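Local coordinates for protein glycosyltransferase Gtf1 (Streptococcus pneumoniae, PDB 4PQG) that belongs to the GT-B class of glycosyltransferases, with two Rossmann-like domains and an added extended beta-sheet domain, and holds uridine-5'-diphosphate in this model, at residues K327-I332 and Q471-N476; F440-Q445 and R482-Q487; N446-P451 and A466-Q471. All blocks are in the same frame, centred on the assembly; numbering follows the deposited sequence.

Contact 1: K327-I332 and Q471-N476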
loop_
_atom_site.group_PDB
_atom_site.type_symbol
_atom_site.label_atom_id
_atom_site.label_comp_id
_atom_site.label_asym_id
_atom_site.label_seq_id
_atom_site.Cartn_x
_atom_site.Cartn_y
_atom_site.Cartn_z
ATOM N N LYS A 327 8.129 -24.804 12.231
ATOM C CA LYS A 327 8.822 -24.801 13.511
ATOM C C LYS A 327 7.829 -25.005 14.672
ATOM O O LYS A 327 6.789 -24.339 14.724
ATOM C CB LYS A 327 9.623 -23.512 13.672
ATOM C CG LYS A 327 10.344 -23.393 14.999
ATOM C CD LYS A 327 11.421 -22.334 14.946
ATOM C CE LYS A 327 12.009 -22.114 16.328
ATOM N NZ LYS A 327 13.124 -21.136 16.290
ATOM N N PRO A 328 8.125 -25.953 15.590
ATOM C CA PRO A 328 7.200 -26.185 16.697
ATOM C C PRO A 328 7.035 -24.947 17.568
ATOM O O PRO A 328 8.014 -24.276 17.874
ATOM C CB PRO A 328 7.869 -27.335 17.487
ATOM C CG PRO A 328 8.728 -28.026 16.479
ATOM C CD PRO A 328 9.245 -26.919 15.596
ATOM N N PHE A 329 5.794 -24.654 17.949
ATOM C CA PHE A 329 5.472 -23.537 18.842
ATOM C C PHE A 329 5.775 -22.159 18.222
ATOM O O PHE A 329 5.875 -21.166 18.934
ATOM C CB PHE A 329 6.188 -23.682 20.194
ATOM C CG PHE A 329 5.923 -24.994 20.898
ATOM C CD1 PHE A 329 4.729 -25.208 21.592
ATOM C CD2 PHE A 329 6.874 -26.008 20.883
ATOM C CE1 PHE A 329 4.492 -26.412 22.251
ATOM C CE2 PHE A 329 6.646 -27.212 21.540
ATOM C CZ PHE A 329 5.454 -27.412 22.227
ATOM N N SER A 330 5.933 -22.100 16.903
ATOM C CA SER A 330 6.243 -20.820 16.250
ATOM C C SER A 330 4.982 -20.005 15.930
ATOM O O SER A 330 4.036 -20.515 15.332
ATOM C CB SER A 330 7.104 -21.033 14.998
ATOM O OG SER A 330 6.401 -21.758 14.013
ATOM N N LEU A 331 5.000 -18.731 16.325
ATOM C CA LEU A 331 3.889 -17.809 16.086
ATOM C C LEU A 331 4.300 -16.700 15.104
ATOM O O LEU A 331 5.465 -16.320 15.036
ATOM C CB LEU A 331 3.391 -17.208 17.417
ATOM C CG LEU A 331 3.070 -18.199 18.554
ATOM C CD1 LEU A 331 2.783 -17.474 19.863
ATOM C CD2 LEU A 331 1.919 -19.121 18.197
ATOM N N ILE A 332 3.334 -16.201 14.341
ATOM C CA ILE A 332 3.607 -15.155 13.351
ATOM C C ILE A 332 2.488 -14.095 13.340
ATOM O O ILE A 332 1.330 -14.409 13.629
ATOM C CB ILE A 332 3.888 -15.772 11.938
ATOM C CG1 ILE A 332 4.204 -14.678 10.901
ATOM C CG2 ILE A 332 2.742 -16.668 11.493
ATOM C CD1 ILE A 332 4.472 -15.220 9.509
ATOM N N GLN A 471 -4.131 -22.938 25.294
ATOM C CA GLN A 471 -5.200 -23.895 25.017
ATOM C C GLN A 471 -5.068 -24.636 23.677
ATOM O O GLN A 471 -5.385 -25.836 23.587
ATOM C CB GLN A 471 -6.568 -23.215 25.104
ATOM C CG GLN A 471 -7.742 -24.165 24.901
ATOM C CD GLN A 471 -9.075 -23.451 24.886
ATOM O OE1 GLN A 471 -9.147 -22.238 25.085
ATOM N NE2 GLN A 471 -10.144 -24.199 24.651
ATOM N N LEU A 472 -4.600 -23.935 22.642
ATOM C CA LEU A 472 -4.458 -24.534 21.303
ATOM C C LEU A 472 -3.454 -25.678 21.337
ATOM O O LEU A 472 -3.677 -26.737 20.747
ATOM C CB LEU A 472 -4.019 -23.473 20.275
ATOM C CG LEU A 472 -3.885 -23.863 18.797
ATOM C CD1 LEU A 472 -4.121 -22.625 17.935
ATOM C CD2 LEU A 472 -2.520 -24.476 18.484
ATOM N N TYR A 473 -2.348 -25.452 22.035
ATOM C CA TYR A 473 -1.312 -26.448 22.138
ATOM C C TYR A 473 -1.669 -27.540 23.152
ATOM O O TYR A 473 -1.513 -28.733 22.866
ATOM C CB TYR A 473 0.015 -25.785 22.479
ATOM C CG TYR A 473 0.655 -25.109 21.290
ATOM C CD1 TYR A 473 1.354 -25.849 20.337
ATOM C CD2 TYR A 473 0.565 -23.727 21.114
ATOM C CE1 TYR A 473 1.950 -25.235 19.243
ATOM C CE2 TYR A 473 1.154 -23.102 20.026
ATOM C CZ TYR A 473 1.843 -23.853 19.090
ATOM O OH TYR A 473 2.432 -23.233 18.009
ATOM N N GLN A 474 -2.179 -27.125 24.310
ATOM C CA GLN A 474 -2.453 -28.044 25.412
ATOM C C GLN A 474 -3.618 -28.982 25.110
ATOM O O GLN A 474 -3.603 -30.127 25.549
ATOM C CB GLN A 474 -2.655 -27.281 26.734
ATOM C CG GLN A 474 -1.369 -26.625 27.236
ATOM C CD GLN A 474 -1.541 -25.756 28.480
ATOM O OE1 GLN A 474 -2.615 -25.201 28.744
ATOM N NE2 GLN A 474 -0.462 -25.623 29.246
ATOM N N GLU A 475 -4.610 -28.507 24.352
ATOM C CA GLU A 475 -5.704 -29.369 23.890
ATOM C C GLU A 475 -5.429 -30.006 22.518
ATOM O O GLU A 475 -6.333 -30.584 21.908
ATOM C CB GLU A 475 -7.045 -28.621 23.891
ATOM C CG GLU A 475 -7.384 -27.968 25.227
ATOM C CD GLU A 475 -8.805 -27.444 25.301
ATOM O OE1 GLU A 475 -9.438 -27.231 24.247
ATOM O OE2 GLU A 475 -9.297 -27.229 26.429
ATOM N N ASN A 476 -4.186 -29.898 22.043
ATOM C CA ASN A 476 -3.748 -30.555 20.809
ATOM C C ASN A 476 -4.593 -30.217 19.588
ATOM O O ASN A 476 -4.958 -31.107 18.821
ATOM C CB ASN A 476 -3.728 -32.076 20.996
ATOM C CG ASN A 476 -2.330 -32.629 21.059
ATOM O OD1 ASN A 476 -1.684 -32.596 22.114
ATOM N ND2 ASN A 476 -1.846 -33.145 19.926
#

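Contact 2: F440-Q445 and R482-Q487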
loop_
_atom_site.group_PDB
_atom_site.type_symbol
_atom_site.label_atom_id
_atom_site.label_comp_id
_atom_site.label_asym_id
_atom_site.label_seq_id
_atom_site.Cartn_x
_atom_site.Cartn_y
_atom_site.Cartn_z
ATOM N N PHE A 440 -12.692 -14.968 8.409
ATOM C CA PHE A 440 -11.630 -15.977 8.319
ATOM C C PHE A 440 -11.455 -16.921 9.515
ATOM O O PHE A 440 -10.741 -17.914 9.397
ATOM C CB PHE A 440 -10.288 -15.322 7.977
ATOM C CG PHE A 440 -10.274 -14.656 6.634
ATOM C CD1 PHE A 440 -10.414 -15.407 5.469
ATOM C CD2 PHE A 440 -10.148 -13.274 6.531
ATOM C CE1 PHE A 440 -10.415 -14.798 4.222
ATOM C CE2 PHE A 440 -10.145 -12.657 5.284
ATOM C CZ PHE A 440 -10.276 -13.421 4.128
ATOM N N ILE A 441 -12.087 -16.607 10.647
ATOM C CA ILE A 441 -11.961 -17.424 11.860
ATOM C C ILE A 441 -13.310 -18.045 12.222
ATOM O O ILE A 441 -14.302 -17.336 12.418
ATOM C CB ILE A 441 -11.419 -16.625 13.077
ATOM C CG1 ILE A 441 -10.201 -15.780 12.693
ATOM C CG2 ILE A 441 -11.070 -17.566 14.230
ATOM C CD1 ILE A 441 -9.635 -14.945 13.832
ATOM N N GLU A 442 -13.336 -19.377 12.266
ATOM C CA GLU A 442 -14.461 -20.147 12.819
ATOM C C GLU A 442 -14.073 -20.551 14.226
ATOM O O GLU A 442 -13.247 -21.451 14.405
ATOM C CB GLU A 442 -14.701 -21.421 12.011
ATOM C CG GLU A 442 -15.079 -21.195 10.564
ATOM C CD GLU A 442 -16.572 -21.201 10.335
ATOM O OE1 GLU A 442 -17.332 -21.439 11.303
ATOM O OE2 GLU A 442 -16.973 -20.965 9.177
ATOM N N ASP A 443 -14.652 -19.886 15.223
ATOM C CA ASP A 443 -14.210 -20.088 16.600
ATOM C C ASP A 443 -14.234 -21.563 16.963
ATOM O O ASP A 443 -15.261 -22.224 16.816
ATOM C CB ASP A 443 -15.071 -19.297 17.588
ATOM C CG ASP A 443 -14.530 -19.373 19.010
ATOM O OD1 ASP A 443 -13.321 -19.134 19.202
ATOM O OD2 ASP A 443 -15.310 -19.691 19.937
ATOM N N GLY A 444 -13.092 -22.065 17.417
ATOM C CA GLY A 444 -12.974 -23.441 17.859
ATOM C C GLY A 444 -12.718 -24.435 16.742
ATOM O O GLY A 444 -12.462 -25.604 17.020
ATOM N N GLN A 445 -12.796 -23.988 15.486
ATOM C CA GLN A 445 -12.604 -24.879 14.333
ATOM C C GLN A 445 -11.275 -24.616 13.642
ATOM O O GLN A 445 -10.536 -25.557 13.344
ATOM C CB GLN A 445 -13.749 -24.745 13.313
ATOM C CG GLN A 445 -15.150 -25.085 13.830
ATOM C CD GLN A 445 -15.313 -26.540 14.259
ATOM O OE1 GLN A 445 -14.583 -27.431 13.810
ATOM N NE2 GLN A 445 -16.274 -26.783 15.146
ATOM N N ARG A 482 -5.410 -26.264 11.522
ATOM C CA ARG A 482 -4.758 -26.098 10.224
ATOM C C ARG A 482 -5.620 -26.645 9.080
ATOM O O ARG A 482 -5.837 -25.961 8.072
ATOM C CB ARG A 482 -3.361 -26.736 10.230
ATOM C CG ARG A 482 -2.803 -27.041 8.847
ATOM C CD ARG A 482 -1.330 -27.383 8.892
ATOM N NE ARG A 482 -1.068 -28.613 9.640
ATOM C CZ ARG A 482 -0.377 -28.684 10.775
ATOM N NH1 ARG A 482 -0.190 -29.859 11.362
ATOM N NH2 ARG A 482 0.119 -27.591 11.341
ATOM N N ALA A 483 -6.144 -27.858 9.253
ATOM C CA ALA A 483 -6.925 -28.506 8.205
ATOM C C ALA A 483 -8.173 -27.694 7.901
ATOM O O ALA A 483 -8.568 -27.529 6.745
ATOM C CB ALA A 483 -7.285 -29.933 8.619
ATOM N N TYR A 484 -8.768 -27.148 8.954
ATOM C CA TYR A 484 -9.936 -26.312 8.805
ATOM C C TYR A 484 -9.617 -24.959 8.124
ATOM O O TYR A 484 -10.442 -24.446 7.364
ATOM C CB TYR A 484 -10.625 -26.110 10.155
ATOM C CG TYR A 484 -12.101 -25.886 10.018
ATOM C CD1 TYR A 484 -13.007 -26.950 10.170
ATOM C CD2 TYR A 484 -12.606 -24.617 9.713
ATOM C CE1 TYR A 484 -14.374 -26.740 10.029
ATOM C CE2 TYR A 484 -13.965 -24.401 9.571
ATOM C CZ TYR A 484 -14.841 -25.462 9.728
ATOM O OH TYR A 484 -16.180 -25.233 9.600
ATOM N N SER A 485 -8.434 -24.403 8.391
ATOM C CA SER A 485 -7.985 -23.165 7.709
ATOM C C SER A 485 -7.913 -23.358 6.195
ATOM O O SER A 485 -8.475 -22.561 5.433
ATOM C CB SER A 485 -6.624 -22.684 8.238
ATOM O OG SER A 485 -6.768 -21.969 9.457
ATOM N N TYR A 486 -7.223 -24.418 5.768
ATOM C CA TYR A 486 -7.186 -24.819 4.348
ATOM C C TYR A 486 -8.595 -24.984 3.775
ATOM O O TYR A 486 -8.877 -24.558 2.642
ATOM C CB TYR A 486 -6.434 -26.135 4.205
ATOM C CG TYR A 486 -4.931 -26.036 4.290
ATOM C CD1 TYR A 486 -4.220 -25.150 3.476
ATOM C CD2 TYR A 486 -4.202 -26.875 5.148
ATOM C CE1 TYR A 486 -2.831 -25.076 3.537
ATOM C CE2 TYR A 486 -2.817 -26.805 5.214
ATOM C CZ TYR A 486 -2.138 -25.901 4.402
ATOM O OH TYR A 486 -0.761 -25.826 4.451
ATOM N N GLN A 487 -9.493 -25.581 4.561
ATOM C CA GLN A 487 -10.877 -25.728 4.135
ATOM C C GLN A 487 -11.555 -24.368 3.899
ATOM O O GLN A 487 -12.174 -24.150 2.845
ATOM C CB GLN A 487 -11.670 -26.581 5.135
ATOM C CG GLN A 487 -13.083 -26.932 4.694
ATOM C CD GLN A 487 -13.856 -27.640 5.793
ATOM O OE1 GLN A 487 -13.412 -28.668 6.309
ATOM N NE2 GLN A 487 -15.003 -27.076 6.178
#

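Contact 3: N446-P451 and A466-Q471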
loop_
_atom_site.group_PDB
_atom_site.type_symbol
_atom_site.label_atom_id
_atom_site.label_comp_id
_atom_site.label_asym_id
_atom_site.label_seq_id
_atom_site.Cartn_x
_atom_site.Cartn_y
_atom_site.Cartn_z
ATOM N N ASN A 446 -10.968 -23.343 13.364
ATOM C CA ASN A 446 -9.653 -23.027 12.797
ATOM C C ASN A 446 -8.858 -22.045 13.651
ATOM O O ASN A 446 -7.925 -21.401 13.178
ATOM C CB ASN A 446 -9.764 -22.567 11.322
ATOM C CG ASN A 446 -10.273 -21.147 11.186
ATOM O OD1 ASN A 446 -11.254 -20.758 11.830
ATOM N ND2 ASN A 446 -9.609 -20.356 10.332
ATOM N N GLY A 447 -9.215 -21.963 14.926
ATOM C CA GLY A 447 -8.568 -21.028 15.833
ATOM C C GLY A 447 -9.589 -20.531 16.824
ATOM O O GLY A 447 -10.541 -21.257 17.170
ATOM N N TYR A 448 -9.399 -19.294 17.274
ATOM C CA TYR A 448 -10.268 -18.696 18.286
ATOM C C TYR A 448 -10.596 -17.226 18.045
ATOM O O TYR A 448 -9.732 -16.435 17.680
ATOM C CB TYR A 448 -9.626 -18.791 19.654
ATOM C CG TYR A 448 -9.310 -20.179 20.133
ATOM C CD1 TYR A 448 -10.330 -21.098 20.429
ATOM C CD2 TYR A 448 -7.986 -20.570 20.327
ATOM C CE1 TYR A 448 -10.024 -22.375 20.885
ATOM C CE2 TYR A 448 -7.677 -21.832 20.790
ATOM C CZ TYR A 448 -8.694 -22.726 21.069
ATOM O OH TYR A 448 -8.356 -23.978 21.521
ATOM N N LEU A 449 -11.855 -16.881 18.279
ATOM C CA LEU A 449 -12.279 -15.514 18.338
ATOM C C LEU A 449 -12.344 -15.085 19.800
ATOM O O LEU A 449 -13.020 -15.707 20.609
ATOM C CB LEU A 449 -13.631 -15.341 17.648
ATOM C CG LEU A 449 -13.627 -15.404 16.116
ATOM C CD1 LEU A 449 -15.052 -15.479 15.582
ATOM C CD2 LEU A 449 -12.907 -14.218 15.502
ATOM N N ILE A 450 -11.620 -14.028 20.130
ATOM C CA ILE A 450 -11.585 -13.513 21.492
ATOM C C ILE A 450 -12.523 -12.317 21.621
ATOM O O ILE A 450 -12.405 -11.366 20.854
ATOM C CB ILE A 450 -10.140 -13.157 21.897
ATOM C CG1 ILE A 450 -9.283 -14.434 21.837
ATOM C CG2 ILE A 450 -10.100 -12.468 23.265
ATOM C CD1 ILE A 450 -7.828 -14.271 22.210
ATOM N N PRO A 451 -13.466 -12.364 22.591
ATOM C CA PRO A 451 -14.383 -11.243 22.797
ATOM C C PRO A 451 -13.578 -9.975 22.976
ATOM O O PRO A 451 -12.536 -10.003 23.612
ATOM C CB PRO A 451 -15.090 -11.593 24.117
ATOM C CG PRO A 451 -14.954 -13.069 24.239
ATOM C CD PRO A 451 -13.642 -13.413 23.607
ATOM N N ALA A 466 -2.929 -15.079 25.828
ATOM C CA ALA A 466 -2.056 -16.084 26.463
ATOM C C ALA A 466 -2.809 -17.386 26.705
ATOM O O ALA A 466 -2.327 -18.452 26.319
ATOM C CB ALA A 466 -1.472 -15.574 27.772
ATOM N N ALA A 467 -3.994 -17.285 27.317
ATOM C CA ALA A 467 -4.839 -18.454 27.607
ATOM C C ALA A 467 -5.234 -19.212 26.344
ATOM O O ALA A 467 -5.279 -20.444 26.333
ATOM C CB ALA A 467 -6.089 -18.035 28.373
ATOM N N LYS A 468 -5.531 -18.476 25.278
ATOM C CA LYS A 468 -5.959 -19.102 24.033
ATOM C C LYS A 468 -4.828 -19.800 23.280
ATOM O O LYS A 468 -5.015 -20.900 22.733
ATOM C CB LYS A 468 -6.712 -18.109 23.143
ATOM C CG LYS A 468 -8.163 -17.910 23.557
ATOM C CD LYS A 468 -8.877 -19.256 23.643
ATOM C CE LYS A 468 -10.323 -19.097 24.030
ATOM N NZ LYS A 468 -11.002 -20.419 24.028
ATOM N N ILE A 469 -3.659 -19.167 23.253
ATOM C CA ILE A 469 -2.468 -19.776 22.671
ATOM C C ILE A 469 -2.194 -21.082 23.410
ATOM O O ILE A 469 -2.081 -22.132 22.778
ATOM C CB ILE A 469 -1.228 -18.847 22.758
ATOM C CG1 ILE A 469 -1.391 -17.631 21.820
ATOM C CG2 ILE A 469 0.045 -19.609 22.420
ATOM C CD1 ILE A 469 -0.572 -16.416 22.218
ATOM N N CYS A 470 -2.100 -21.002 24.743
ATOM C CA CYS A 470 -1.831 -22.171 25.585
ATOM C C CYS A 470 -2.846 -23.291 25.358
ATOM O O CYS A 470 -2.459 -24.441 25.205
ATOM C CB CYS A 470 -1.777 -21.772 27.062
ATOM S SG CYS A 470 -0.283 -20.856 27.480
ATOM N N GLN A 471 -4.131 -22.938 25.294
ATOM C CA GLN A 471 -5.200 -23.895 25.017
ATOM C C GLN A 471 -5.068 -24.636 23.677
ATOM O O GLN A 471 -5.385 -25.836 23.587
ATOM C CB GLN A 471 -6.568 -23.215 25.104
ATOM C CG GLN A 471 -7.742 -24.165 24.901
ATOM C CD GLN A 471 -9.075 -23.451 24.886
ATOM O OE1 GLN A 471 -9.147 -22.238 25.085
ATOM N NE2 GLN A 471 -10.144 -24.199 24.651
#

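Contact 1: K327-I332 and Q471-N476
F329 and Y473 lay their rings against each other where the entry to strand 330-334 meets the last turn of helix 458-474. The rings are oblique, with planes 34° apart and centroids 5.0 Å from each other. F329 brings CD1 over one face of the tyrosine, offset toward the rim, so that F329 CD1 comes within 3.6 Å of Y473 CE1. Chi1 of Y473, -77°, sets CG anti to its carbonyl carbon, pointing the ring at F329. The opposite face of Y473 carries CD2 of L472, its neighbour in the helix, and the ring is thus held between two apolar groups.

The tight part of the contact lies at the phenol end. Y473 OH sits 3.2 Å from F329 CA, close against the backbone of the loop, and it is hydrogen-bonded to E403, whose OE1 also takes the F329 amide. One carboxylate oxygen therefore joins the loop to the helix although the two segments share no direct bond. L331 completes this buried side by placing CD2 at the edge of the tyrosine ring, near its plane, 4.1 Å from Y473 OH.

The looser side is the turn itself. K327 to S330 form a type II beta turn, closed at K327 O by both the amide and the hydroxyl of S330, the latter at 2.7 Å from S330 OG to K327 O. K327 and P328 face solvent, and F329 is partly exposed. Across the way, the helix ends in a Schellman motif with N476 as its C-prime residue, also at the surface.

Together these features mark a helix packing its C-terminal end over the start of an inner strand of a parallel sheet, as expected in the Rossmann-like C-terminal domain of a GT-B glycosyltransferase.

Contact 2: F440-Q445 and R482-Q487
This is a surface contact between a loop and a helix, in which Q445 and E442 lean on the ring of Y484 beside an edge strand, 447-450, of the C-terminal sheet. The loop runs from helix 436-440 into that strand, and Y484 belongs to helix 478-489. Q445 carries most of the loop's share. Its CB stands over the centre of the tyrosine ring, 3.6 Å from the Y484 centroid and only 3° off the ring normal, a well-directed CH-pi contact. A bend in the glutamine chain beyond CB carries its amide out past the rim of the ring, with Q445 OE1 3.8 Å from Y484 CE1.

The backbone comes closer still: Q445 O is 3.2 Å from Y484 CB. What brings the ring to the loop is its first torsion, -151°, which sets CG roughly anti to the backbone N of Y484 and beside the carbonyl carbon.

In the parallel alpha/beta fold of this GT-B domain, such a loop joins a helix to the next strand, here one at the sheet's edge. The loop is pinned from within by the amide of Q445 on E442 O, 2.8 Å from Q445 N. N446, the residue that follows, takes the E442 amide and gives a bond to F440 O, while R477 binds G444 O.

The E442 side chain crosses that of Y484 at about a right angle. Its CG is the point of touch, 3.5 Å from Y484 CE2, and the carboxylate turns toward the phenol end, E442 CD 4.1 Å from Y484 OH, with its plane 66° from that of the ring. Both E442 and Q445 are exposed, whereas S485, next to the tyrosine, is buried and hydrogen-bonded to L426 O.

Contact 3: N446-P451 and A466-Q471
Y448 and K468 bury most of the surface here, the lysine chain lying across one face of the tyrosine ring. K468 CD is 3.8 Å from the Y448 centroid in a CH-pi contact, offset toward the rim, and the chain then runs on over the ring so that K468 NZ reaches 4.1 Å from that centroid, a cation-pi pair 27° off the normal. A bend at chi2 (-54°) lays the lysine along the ring, and its charged end is steadied by a hydrogen bond of 2.8 Å from K468 NZ to Q471 OE1. The ammonium is thus shared between an aromatic face and a carbonyl oxygen one helical turn on.

Y448 also presses against the helix backbone, with CE2 3.4 Å from K468 O. Farther out, the aliphatic part of Q471 meets the phenol, Q471 CG lying 3.4 Å from Y448 OH.

I450, two residues along on the same side of the strand, adds CD1 at 3.9 Å from K468 CG, the two chains sliding past each other in opposite directions.

Helix 458-474 here packs on the last strand of the parallel sheet in the Rossmann-like C-terminal domain. Strand 447-450, at the sheet edge beside strand 428-431, runs nearly antiparallel to the 466-471 segment of that helix at 164°, with axes 9.4 Å apart. M481 of helix 478-489 also touches Y448.

Overall arrangement
From the N terminus, strand 330-334 comes first; its loop closes only at the end of helix 458-474, making contact 1 the longest closure, across 138 residues. Inside it, the chain reaches 440-445, which waits for helix 478-489 to complete contact 2, so contacts 1 and 2 cross. Contact 3, from 446-451 to 466-471, is the shortest closure and nests within both. Helix 458-474 serves contacts 1 and 3, sharing Q471, and so ties an inner strand to an edge strand, 447-450, of the C-terminal sheet. Contacts 2 and 3 meet where D443 OD1 takes the L449 amide; helix 478-489 reaches the same edge through Y484 and S485, which lie against N446.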